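Local coordinates for Cyp101j2 (Sphingobium yanoikuyae, PDB 5KYO), which probably acts as a haem-dependent cytochrome P450 monooxygenase that hydroxylates 1,8-cineole, at residues E175-L180 against T274-L279; F281-L286 against K390-E395; S159-F164 against F397-E402; C170-E175 against K422-E427. All coordinates share one frame; numbering follows the deposited sequence. Where two conformers were deposited one is given.

Contact 1. Residues E175-L180 against T274-L279; sequences EFAEQL and TVVNML. With HEM (protoporphyrin IX containing Fe), chain G.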
# COMPACT_ATOMS: atom_id res chain seq x y z
N GLU A 175 13.22 3.82 13.10
CA GLU A 175 13.21 5.01 13.96
C GLU A 175 12.29 6.13 13.47
O GLU A 175 12.00 7.06 14.23
CB GLU A 175 14.65 5.57 14.12
CG GLU A 175 15.60 4.60 14.85
CD GLU A 175 17.03 5.14 14.98
OE1 GLU A 175 17.22 6.20 15.61
OE2 GLU A 175 17.97 4.51 14.44
N PHE A 176 11.83 6.06 12.23
CA PHE A 176 10.99 7.14 11.70
C PHE A 176 9.71 6.61 11.03
O PHE A 176 8.60 6.83 11.56
CB PHE A 176 11.77 8.02 10.71
CG PHE A 176 11.00 9.22 10.23
CD1 PHE A 176 10.90 10.35 11.02
CD2 PHE A 176 10.30 9.17 9.03
CE1 PHE A 176 10.13 11.43 10.60
CE2 PHE A 176 9.55 10.25 8.61
CZ PHE A 176 9.46 11.39 9.40
N ALA A 177 9.88 5.92 9.90
CA ALA A 177 8.75 5.54 9.05
C ALA A 177 7.74 4.72 9.82
O ALA A 177 6.57 4.99 9.74
CB ALA A 177 9.24 4.75 7.81
N GLU A 178 8.22 3.74 10.58
CA GLU A 178 7.34 2.83 11.33
C GLU A 178 6.64 3.50 12.52
O GLU A 178 5.65 2.97 13.06
CB GLU A 178 8.13 1.61 11.82
CG GLU A 178 8.29 0.54 10.74
CD GLU A 178 9.28 -0.57 11.10
OE1 GLU A 178 9.84 -0.55 12.22
OE2 GLU A 178 9.48 -1.48 10.26
N GLN A 179 7.14 4.65 12.94
CA GLN A 179 6.58 5.36 14.09
C GLN A 179 5.37 6.22 13.74
O GLN A 179 4.80 6.86 14.62
CB GLN A 179 7.65 6.25 14.72
CG GLN A 179 8.92 5.51 15.06
CD GLN A 179 8.79 4.68 16.30
OE1 GLN A 179 7.78 4.76 17.01
NE2 GLN A 179 9.80 3.87 16.59
N LEU A 180 5.00 6.28 12.47
CA LEU A 180 3.97 7.21 12.01
C LEU A 180 2.53 6.64 11.89
O LEU A 180 1.59 7.24 12.41
CB LEU A 180 4.39 7.80 10.65
CG LEU A 180 5.61 8.72 10.63
CD1 LEU A 180 5.99 9.06 9.19
CD2 LEU A 180 5.29 9.98 11.42
N THR A 274 2.01 0.05 3.49
CA THR A 274 2.00 0.94 2.32
C THR A 274 2.79 2.25 2.57
O THR A 274 3.75 2.55 1.87
CB THR A 274 0.55 1.33 1.88
OG1 THR A 274 -0.21 1.77 3.02
CG2 THR A 274 -0.19 0.18 1.21
N VAL A 275 2.39 3.01 3.57
CA VAL A 275 3.04 4.29 3.87
C VAL A 275 4.50 4.11 4.33
O VAL A 275 5.41 4.84 3.88
CB VAL A 275 2.23 5.06 4.94
CG1 VAL A 275 3.02 6.23 5.51
CG2 VAL A 275 0.91 5.51 4.34
N VAL A 276 4.74 3.11 5.19
CA VAL A 276 6.09 2.85 5.68
C VAL A 276 7.02 2.49 4.50
O VAL A 276 8.14 3.01 4.38
CB VAL A 276 6.11 1.71 6.74
CG1 VAL A 276 7.54 1.22 6.99
CG2 VAL A 276 5.47 2.13 8.07
N ASN A 277 6.55 1.60 3.63
CA ASN A 277 7.35 1.15 2.49
C ASN A 277 7.53 2.26 1.47
O ASN A 277 8.61 2.43 0.90
CB ASN A 277 6.71 -0.09 1.86
CG ASN A 277 6.86 -1.29 2.74
OD1 ASN A 277 6.41 -2.40 2.40
ND2 ASN A 277 7.48 -1.09 3.89
N MET A 278 6.48 3.06 1.25
CA MET A 278 6.59 4.18 0.31
C MET A 278 7.63 5.17 0.81
O MET A 278 8.48 5.62 0.05
CB MET A 278 5.25 4.90 0.11
CG MET A 278 5.31 6.12 -0.80
SD MET A 278 5.87 5.79 -2.51
CE MET A 278 4.49 4.79 -3.11
N LEU A 279 7.56 5.52 2.09
CA LEU A 279 8.55 6.42 2.68
C LEU A 279 9.95 5.84 2.58
O LEU A 279 10.94 6.58 2.41
CB LEU A 279 8.23 6.72 4.16
CG LEU A 279 7.04 7.62 4.45
CD1 LEU A 279 6.61 7.45 5.90
CD2 LEU A 279 7.43 9.07 4.18
CHA HEM G . -6.91 0.25 -1.20
CHB HEM G . -2.29 1.43 -2.12
CHC HEM G . -2.28 4.33 1.80
CHD HEM G . -6.49 2.41 3.19
C1A HEM G . -5.70 0.34 -1.85
C2A HEM G . -5.34 -0.24 -3.14
C3A HEM G . -4.05 0.08 -3.38
C4A HEM G . -3.56 0.88 -2.27
CMA HEM G . -3.25 -0.31 -4.64
CAA HEM G . -6.25 -1.08 -4.09
CBA HEM G . -6.34 -2.55 -3.66
CGA HEM G . -7.13 -3.34 -4.67
O1A HEM G . -6.71 -3.42 -5.86
O2A HEM G . -8.19 -3.91 -4.31
C1B HEM G . -1.91 2.36 -1.17
C2B HEM G . -0.66 3.12 -1.15
C3B HEM G . -0.66 3.91 -0.05
C4B HEM G . -1.91 3.68 0.64
CMB HEM G . 0.48 3.03 -2.20
CAB HEM G . 0.39 4.93 0.46
CBB HEM G . 1.51 5.30 -0.17
C1C HEM G . -3.44 4.09 2.50
C2C HEM G . -3.87 4.79 3.69
C3C HEM G . -5.04 4.25 4.08
C4C HEM G . -5.37 3.20 3.13
CMC HEM G . -3.06 5.93 4.35
CAC HEM G . -5.95 4.58 5.27
CBC HEM G . -5.82 5.63 6.08
C1D HEM G . -6.98 1.62 2.17
C2D HEM G . -8.20 0.84 2.23
C3D HEM G . -8.31 0.20 0.86
C4D HEM G . -7.17 0.62 0.10
CMD HEM G . -9.25 0.64 3.36
CAD HEM G . -9.44 -0.75 0.41
CBD HEM G . -10.42 -0.04 -0.53
CGD HEM G . -11.50 -1.02 -0.94
O1D HEM G . -12.71 -0.70 -0.86
O2D HEM G . -11.13 -2.16 -1.34
NA HEM G . -4.58 1.02 -1.36
NB HEM G . -2.63 2.74 -0.05
NC HEM G . -4.38 3.14 2.18
ND HEM G . -6.41 1.46 0.92
FE HEM G . -4.57 2.21 0.32
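A chi1 of 167° at Val276 turns CG1 away from its own backbone N and spreads the two methyls over the start of the turn that follows helix 172-177. CG1 lies 4.0 Å from Ala177 CB and also meets Glu178 CG, while CG2 rests 3.5 Å from Ala177 O and close to Glu178 CA. Because Ala177 has only a methyl to place between the two backbones, its CA comes within 5.1 Å of Val276 CA. Glu178 gives only its aliphatic part to the contact, and its OE1 is held by His174. One helical turn after Val276, Leu279 carries CG beside its backbone N (chi1 -72°) and sends CD1 to CD1 of Leu180 at 3.7 Å, the two side chains crossing at about a right angle. The type I turn from Ala177 to Leu180 brings Leu180 back to the helix, so that Ala177 and Leu180 both face Leu279. The side chains that meet are largely apolar, and most of the touching residues are buried. Another side of 274-279 lies against the haem: Thr274 CB is 3.4 Å from haem C3B, and Met278 CB is 3.8 Å from CBB of a vinyl group. Val275 CG2 approaches the vinyl carbon CAB, and Thr274 OG1 is hydrogen-bonded back to Gly270 O. Thr274 probably corresponds to the threonine of the oxygen-binding groove of P450 enzymes, and the segment belongs to the long I-helix, which lines the distal haem face on one side and packs into the protein core on the other, as is typical of the P450 fold.

Contact 2. Residues F281-L286 against K390-E395; sequences FTFSHL and KVVLRE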
# COMPACT_ATOMS: atom_id res chain seq x y z
N PHE A 281 11.13 3.85 0.10
CA PHE A 281 11.61 4.05 -1.27
C PHE A 281 11.95 5.52 -1.51
O PHE A 281 12.96 5.83 -2.13
CB PHE A 281 10.58 3.59 -2.29
CG PHE A 281 10.63 2.11 -2.60
CD1 PHE A 281 11.60 1.59 -3.45
CD2 PHE A 281 9.66 1.25 -2.09
CE1 PHE A 281 11.63 0.23 -3.76
CE2 PHE A 281 9.69 -0.11 -2.39
CZ PHE A 281 10.68 -0.62 -3.23
N THR A 282 11.11 6.41 -0.99
CA THR A 282 11.29 7.84 -1.18
C THR A 282 12.62 8.29 -0.58
O THR A 282 13.46 8.88 -1.29
CB THR A 282 10.15 8.65 -0.54
OG1 THR A 282 8.92 8.30 -1.19
CG2 THR A 282 10.39 10.16 -0.71
N PHE A 283 12.83 7.99 0.69
CA PHE A 283 14.05 8.47 1.34
C PHE A 283 15.33 7.71 0.97
O PHE A 283 16.41 8.31 0.98
CB PHE A 283 13.86 8.53 2.86
CG PHE A 283 13.19 9.81 3.29
CD1 PHE A 283 11.81 9.90 3.28
CD2 PHE A 283 13.94 10.93 3.62
CE1 PHE A 283 11.17 11.08 3.64
CE2 PHE A 283 13.31 12.12 3.98
CZ PHE A 283 11.92 12.19 4.00
N SER A 284 15.25 6.42 0.64
CA SER A 284 16.46 5.75 0.14
C SER A 284 16.83 6.33 -1.22
O SER A 284 18.02 6.45 -1.55
CB SER A 284 16.31 4.21 0.04
OG SER A 284 15.26 3.80 -0.82
N HIS A 285 15.83 6.70 -2.00
CA HIS A 285 16.11 7.33 -3.29
C HIS A 285 16.78 8.69 -3.14
O HIS A 285 17.80 8.99 -3.80
CB HIS A 285 14.84 7.49 -4.11
CG HIS A 285 15.11 8.07 -5.46
ND1 HIS A 285 15.75 7.37 -6.46
CD2 HIS A 285 14.88 9.31 -5.96
CE1 HIS A 285 15.89 8.15 -7.52
NE2 HIS A 285 15.38 9.33 -7.24
N LEU A 286 16.20 9.53 -2.29
CA LEU A 286 16.75 10.83 -2.01
C LEU A 286 18.18 10.68 -1.54
O LEU A 286 19.05 11.51 -1.85
CB LEU A 286 15.91 11.55 -0.94
CG LEU A 286 14.54 12.07 -1.37
CD1 LEU A 286 13.66 12.45 -0.17
CD2 LEU A 286 14.72 13.27 -2.34
N LYS A 390 3.98 14.95 2.06
CA LYS A 390 4.28 16.37 2.01
C LYS A 390 4.86 16.89 3.32
O LYS A 390 5.88 17.60 3.33
CB LYS A 390 3.02 17.16 1.65
CG LYS A 390 3.30 18.63 1.35
CD LYS A 390 2.01 19.39 1.12
CE LYS A 390 1.16 19.43 2.38
NZ LYS A 390 -0.04 20.28 2.20
N VAL A 391 4.20 16.56 4.42
CA VAL A 391 4.66 17.04 5.72
C VAL A 391 6.03 16.45 6.03
O VAL A 391 6.93 17.13 6.56
CB VAL A 391 3.66 16.69 6.85
CG1 VAL A 391 4.22 17.11 8.19
CG2 VAL A 391 2.35 17.38 6.59
N VAL A 392 6.21 15.18 5.67
CA VAL A 392 7.44 14.51 6.01
C VAL A 392 8.60 15.11 5.23
O VAL A 392 9.66 15.38 5.79
CB VAL A 392 7.36 12.98 5.75
CG1 VAL A 392 8.75 12.36 5.72
CG2 VAL A 392 6.50 12.31 6.83
N LEU A 393 8.39 15.33 3.93
CA LEU A 393 9.40 15.91 3.07
C LEU A 393 9.72 17.31 3.57
O LEU A 393 10.88 17.68 3.65
CB LEU A 393 8.92 15.95 1.62
CG LEU A 393 8.95 14.60 0.88
CD1 LEU A 393 8.18 14.73 -0.41
CD2 LEU A 393 10.36 14.15 0.62
N ARG A 394 8.70 18.08 3.92
CA ARG A 394 8.93 19.47 4.32
C ARG A 394 9.69 19.56 5.63
O ARG A 394 10.66 20.31 5.74
CB ARG A 394 7.61 20.24 4.43
CG ARG A 394 6.95 20.52 3.09
CD ARG A 394 5.74 21.43 3.22
NE ARG A 394 4.95 21.47 1.99
CZ ARG A 394 3.97 22.34 1.76
NH1 ARG A 394 3.66 23.25 2.68
NH2 ARG A 394 3.30 22.30 0.61
N GLU A 395 9.25 18.83 6.65
CA GLU A 395 9.95 18.87 7.93
C GLU A 395 11.33 18.20 7.90
O GLU A 395 12.21 18.62 8.64
CB GLU A 395 9.11 18.23 9.03
CG GLU A 395 7.77 18.91 9.22
CD GLU A 395 7.90 20.38 9.61
OE1 GLU A 395 8.94 20.78 10.17
OE2 GLU A 395 6.94 21.14 9.38
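Phe283 reaches across from helix 281-286 with the far end of its ring, and Val392 meets it there: CE1 is 3.4 Å and CZ 3.6 Å from Val392 CG1, a tight approach. The valine meets the ring obliquely. Its chi1 of 163° carries CG1 away from its backbone N and toward the phenylalanine. Leu393 CD2 also stands obliquely to the ring, 4.2 Å from Phe283 CZ. Leu286 of the same helix as Phe283 places its CD1 4.1 Å above one face of that ring, offset toward the rim, so this leucine covers Phe283 and also touches the opposing helix. Its CD1 lies 3.8 Å from Leu393 CD2, with the two side chains again oblique to each other. Thr282 joins at the margin through CG2, also against Leu393 CD2, while its OG1 is hydrogen-bonded to Met278 O in the preceding helical turn. Segments 281-286 and 390-395 run the same way, their axes 29° apart and 12.2 Å at the closest, so side chains rather than backbones fill the gap. This is the pairing of the I-helix and L-helix in the conserved P450 core, where the D-, E-, I- and L-helices form a four-helix bundle. Phe283 has further aromatic company there, for its ring stacks with Phe172 and also meets Trp396. Phe310 of helix 303-313 touches both Thr282 and Leu286, and helix 290-298 reaches Leu286 through Leu292 and Ile296.

Contact 3. Residues S159-F164 against F397-E402; sequences SLIEGF and FARIPE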
# COMPACT_ATOMS: atom_id res chain seq x y z
N SER A 159 8.92 15.76 16.13
CA SER A 159 9.40 15.18 17.38
C SER A 159 10.36 14.03 17.09
O SER A 159 11.39 13.90 17.74
CB SER A 159 8.23 14.71 18.26
OG SER A 159 7.61 13.53 17.76
N LEU A 160 10.04 13.23 16.09
CA LEU A 160 10.90 12.11 15.75
C LEU A 160 12.24 12.60 15.21
O LEU A 160 13.28 12.11 15.62
CB LEU A 160 10.21 11.19 14.75
CG LEU A 160 8.94 10.52 15.30
CD1 LEU A 160 8.12 9.93 14.18
CD2 LEU A 160 9.31 9.42 16.29
N ILE A 161 12.20 13.56 14.30
CA ILE A 161 13.43 14.08 13.69
C ILE A 161 14.30 14.76 14.72
O ILE A 161 15.51 14.57 14.73
CB ILE A 161 13.11 15.08 12.55
CG1 ILE A 161 12.37 14.34 11.40
CG2 ILE A 161 14.36 15.82 12.10
CD1 ILE A 161 11.65 15.26 10.45
N GLU A 162 13.71 15.56 15.61
CA GLU A 162 14.56 16.25 16.57
C GLU A 162 15.19 15.24 17.52
O GLU A 162 16.30 15.46 18.04
CB GLU A 162 13.78 17.32 17.34
CG GLU A 162 13.42 18.49 16.47
CD GLU A 162 14.64 19.23 15.95
OE1 GLU A 162 15.71 19.19 16.59
OE2 GLU A 162 14.52 19.88 14.89
N GLY A 163 14.50 14.12 17.71
CA GLY A 163 14.97 13.02 18.53
C GLY A 163 16.32 12.48 18.10
O GLY A 163 17.24 12.40 18.91
N PHE A 164 16.47 12.12 16.82
CA PHE A 164 17.71 11.49 16.38
C PHE A 164 18.67 12.41 15.64
O PHE A 164 19.77 11.99 15.30
CB PHE A 164 17.43 10.24 15.53
CG PHE A 164 16.37 10.41 14.44
CD1 PHE A 164 16.61 11.21 13.33
CD2 PHE A 164 15.18 9.70 14.51
CE1 PHE A 164 15.64 11.34 12.32
CE2 PHE A 164 14.22 9.82 13.51
CZ PHE A 164 14.44 10.64 12.42
N PHE A 397 13.41 18.11 5.27
CA PHE A 397 14.36 18.97 4.56
C PHE A 397 14.63 20.29 5.31
O PHE A 397 15.67 20.90 5.12
CB PHE A 397 13.89 19.25 3.14
CG PHE A 397 14.31 18.18 2.16
CD1 PHE A 397 15.62 18.14 1.71
CD2 PHE A 397 13.43 17.19 1.78
CE1 PHE A 397 16.02 17.15 0.83
CE2 PHE A 397 13.83 16.19 0.91
CZ PHE A 397 15.11 16.16 0.44
N ALA A 398 13.71 20.71 6.17
CA ALA A 398 13.98 21.89 6.99
C ALA A 398 15.11 21.64 7.99
O ALA A 398 15.85 22.58 8.33
CB ALA A 398 12.73 22.34 7.74
N ARG A 399 15.23 20.40 8.45
CA ARG A 399 16.09 20.03 9.57
C ARG A 399 17.35 19.24 9.21
O ARG A 399 18.38 19.41 9.85
CB ARG A 399 15.28 19.22 10.60
CG ARG A 399 14.12 20.02 11.21
CD ARG A 399 13.15 19.22 12.09
NE ARG A 399 12.33 20.17 12.87
CZ ARG A 399 11.29 20.80 12.35
NH1 ARG A 399 10.96 20.54 11.09
NH2 ARG A 399 10.59 21.69 13.06
N ILE A 400 17.24 18.33 8.25
CA ILE A 400 18.35 17.52 7.74
C ILE A 400 18.34 17.61 6.22
O ILE A 400 17.89 16.70 5.53
CB ILE A 400 18.23 16.03 8.21
CG1 ILE A 400 18.04 15.98 9.74
CG2 ILE A 400 19.45 15.21 7.79
CD1 ILE A 400 17.55 14.63 10.28
N PRO A 401 18.84 18.74 5.69
CA PRO A 401 18.81 19.01 4.25
C PRO A 401 19.68 18.02 3.50
O PRO A 401 19.33 17.66 2.37
CB PRO A 401 19.36 20.43 4.13
CG PRO A 401 20.12 20.67 5.42
CD PRO A 401 19.36 19.89 6.45
N GLU A 402 20.77 17.58 4.13
CA GLU A 402 21.80 16.81 3.45
C GLU A 402 22.13 15.52 4.21
O GLU A 402 22.50 15.53 5.38
CB GLU A 402 23.06 17.66 3.24
CG GLU A 402 24.31 16.87 2.69
CD GLU A 402 24.22 16.44 1.24
OE1 GLU A 402 23.32 16.90 0.52
OE2 GLU A 402 25.07 15.61 0.79
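Ile161 lays its CG2 methyl against the aliphatic stem of Arg399, 3.6 Å from CD and 3.8 Å from CB, the two side chains crossing at about a right angle. The contact joins the C-terminal ends of helices 149-164 and 382-399, the D and L helices of the P450 fold, at the outer end of their bundle. Arg399 is stretched from CG to NE and so reaches past Ile161 to the next residue, Glu162. The glutamate, bent at chi2 (-63°), returns its carboxylate to the arginine, where OE2 and NE form a salt bridge at 3.0 Å. The included hydrogen bond is weak, with an N-H...O angle of 128°. OE2 sits at the guanidinium edge near its plane, but the carboxylate and guanidinium planes are 75° apart. NH1 has a second acid, Glu395 OE1, one helical turn back, so two carboxylates probably fix the rotation of the guanidinium group. Arg399 O is tied to Arg165 NE. Ile400, which follows Arg399, has its CB directed toward helix 149-164. Its CD1 is 3.9 Å from Ile161 CG2 and meets the edge of the Phe164 ring, 4.3 Å from CE1.

Contact 4. Residues C170-E175 against K422-E427; sequences CNFTHE and KPFVLE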
# COMPACT_ATOMS: atom_id res chain seq x y z
N CYS A 170 20.45 7.43 11.64
CA CYS A 170 19.31 6.67 12.14
C CYS A 170 18.96 5.51 11.21
O CYS A 170 19.17 5.57 10.00
CB CYS A 170 18.09 7.57 12.31
SG CYS A 170 17.31 8.14 10.76
N ASN A 171 18.39 4.46 11.79
CA ASN A 171 17.69 3.47 10.99
C ASN A 171 16.36 4.09 10.59
O ASN A 171 15.47 4.29 11.43
CB ASN A 171 17.50 2.16 11.76
CG ASN A 171 16.93 1.06 10.89
OD1 ASN A 171 15.74 1.04 10.61
ND2 ASN A 171 17.79 0.14 10.46
N PHE A 172 16.23 4.46 9.31
CA PHE A 172 15.08 5.26 8.88
C PHE A 172 13.76 4.51 9.04
O PHE A 172 12.77 5.05 9.52
CB PHE A 172 15.23 5.72 7.41
CG PHE A 172 14.05 6.53 6.91
CD1 PHE A 172 13.97 7.90 7.15
CD2 PHE A 172 13.02 5.91 6.20
CE1 PHE A 172 12.86 8.65 6.69
CE2 PHE A 172 11.92 6.64 5.75
CZ PHE A 172 11.84 8.02 6.00
N THR A 173 13.74 3.24 8.64
CA THR A 173 12.49 2.49 8.72
C THR A 173 12.05 2.30 10.17
O THR A 173 10.91 2.63 10.50
CB THR A 173 12.59 1.12 8.01
OG1 THR A 173 12.82 1.34 6.62
CG2 THR A 173 11.29 0.34 8.15
N HIS A 174 12.92 1.82 11.05
CA HIS A 174 12.49 1.58 12.43
C HIS A 174 12.31 2.85 13.25
O HIS A 174 11.34 2.96 14.02
CB HIS A 174 13.46 0.65 13.14
CG HIS A 174 13.68 -0.64 12.43
ND1 HIS A 174 12.70 -1.26 11.69
CD2 HIS A 174 14.79 -1.42 12.30
CE1 HIS A 174 13.18 -2.37 11.16
NE2 HIS A 174 14.44 -2.49 11.52
N GLU A 175 13.22 3.82 13.10
CA GLU A 175 13.21 5.01 13.96
C GLU A 175 12.29 6.13 13.47
O GLU A 175 12.00 7.06 14.23
CB GLU A 175 14.65 5.57 14.12
CG GLU A 175 15.60 4.60 14.85
CD GLU A 175 17.03 5.14 14.98
OE1 GLU A 175 17.22 6.20 15.61
OE2 GLU A 175 17.97 4.51 14.44
N LYS A 422 14.69 -2.99 2.16
CA LYS A 422 15.06 -3.51 3.47
C LYS A 422 15.71 -2.39 4.30
O LYS A 422 16.33 -1.45 3.73
CB LYS A 422 15.99 -4.72 3.33
CG LYS A 422 15.37 -5.87 2.55
CD LYS A 422 16.23 -7.11 2.63
CE LYS A 422 15.63 -8.29 1.85
NZ LYS A 422 16.71 -9.28 1.54
N PRO A 423 15.56 -2.46 5.64
CA PRO A 423 15.96 -1.40 6.57
C PRO A 423 17.32 -0.80 6.26
O PRO A 423 18.30 -1.53 6.10
CB PRO A 423 15.96 -2.10 7.93
CG PRO A 423 14.85 -3.10 7.81
CD PRO A 423 14.86 -3.56 6.35
N PHE A 424 17.38 0.52 6.17
CA PHE A 424 18.65 1.17 5.83
C PHE A 424 18.97 2.27 6.82
O PHE A 424 18.10 2.77 7.52
CB PHE A 424 18.59 1.73 4.40
CG PHE A 424 17.45 2.69 4.17
CD1 PHE A 424 16.19 2.21 3.79
CD2 PHE A 424 17.62 4.06 4.32
CE1 PHE A 424 15.13 3.10 3.58
CE2 PHE A 424 16.58 4.95 4.09
CZ PHE A 424 15.33 4.47 3.73
N VAL A 425 20.24 2.65 6.87
CA VAL A 425 20.70 3.66 7.80
C VAL A 425 21.07 4.91 7.01
O VAL A 425 21.76 4.84 5.97
CB VAL A 425 21.91 3.13 8.62
CG1 VAL A 425 22.61 4.25 9.38
CG2 VAL A 425 21.44 2.03 9.58
N LEU A 426 20.60 6.05 7.50
CA LEU A 426 20.95 7.35 6.94
C LEU A 426 21.93 8.05 7.86
O LEU A 426 21.93 7.82 9.05
CB LEU A 426 19.71 8.23 6.76
CG LEU A 426 18.62 7.79 5.79
CD1 LEU A 426 17.49 8.83 5.76
CD2 LEU A 426 19.22 7.57 4.40
N GLU A 427 22.80 8.88 7.28
CA GLU A 427 23.79 9.63 8.04
C GLU A 427 23.82 11.04 7.52
O GLU A 427 23.53 11.29 6.34
CB GLU A 427 25.18 8.99 7.94
CG GLU A 427 25.75 8.98 6.54
CD GLU A 427 27.21 8.49 6.49
OE1 GLU A 427 27.90 8.55 7.53
OE2 GLU A 427 27.66 8.04 5.42
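Strands 169-171 and 425-427 run antiparallel, with Cys170 and Leu426 as a hydrogen-bonded pair: Cys170 N to Leu426 O at 3.0 Å and Leu426 N to Cys170 O at 2.9 Å. Asn171 and Val425 form the neighbouring non-hydrogen-bonded pair, their CA atoms 4.4 Å apart. Beyond it Phe172 N gives a third bond, 3.1 Å, to Phe424 O. At this point the chain leaves the strand and starts helix 172-177. Asn171 is the N-cap: its OD1 accepts His174 N in the carbonyl plane at 3.0 Å, while its own backbone N is bound by Glu175 OE2. The strand-to-helix junction thus pins the beginning of the E helix region to a small three-stranded sheet, with 425-427 in the middle and 404-405 on its far side, probably the counterpart of the beta-3 sheet of P450s. Phe172 and Phe424 extend alongside each other in a common direction, with ring planes 15° apart but displaced so far (centroids 5.6 Å) that there is little overlap. Phe172 CD2 touches Phe424 CZ, and Leu426 CD1 sits 3.9 Å from Phe172 CD1. Phe172 also touches Leu279 of helix 273-288. On the outer side Pro423 packs beside the Asn171 amide and obliquely against the ring of His174, with Pro423 CG 3.8 Å from His174 NE2; the ND1 of this histidine is taken by Glu178.

Overall arrangement
The four contacts cluster in one helical core that reaches the haem at contact 1, with centres 10 to 15 Å apart and all on the same side of the chain's centre. Contacts 1 and 2 follow each other along helix 273-288, contacts 2 and 3 share helix 382-399, and contacts 1 and 4 share helix 172-177 and Glu175. Val392 of contact 2 touches Phe176, Leu180 and Leu279 of contact 1, and Phe283 of contact 2 touches Phe172 of contact 4. Contacts 3 and 4 each enclose contacts 1 and 2 along the chain, and their own segments interleave. Segments far apart in sequence are thus drawn together, tying the C-terminal strand and the helix bundle to the haem-lining helix.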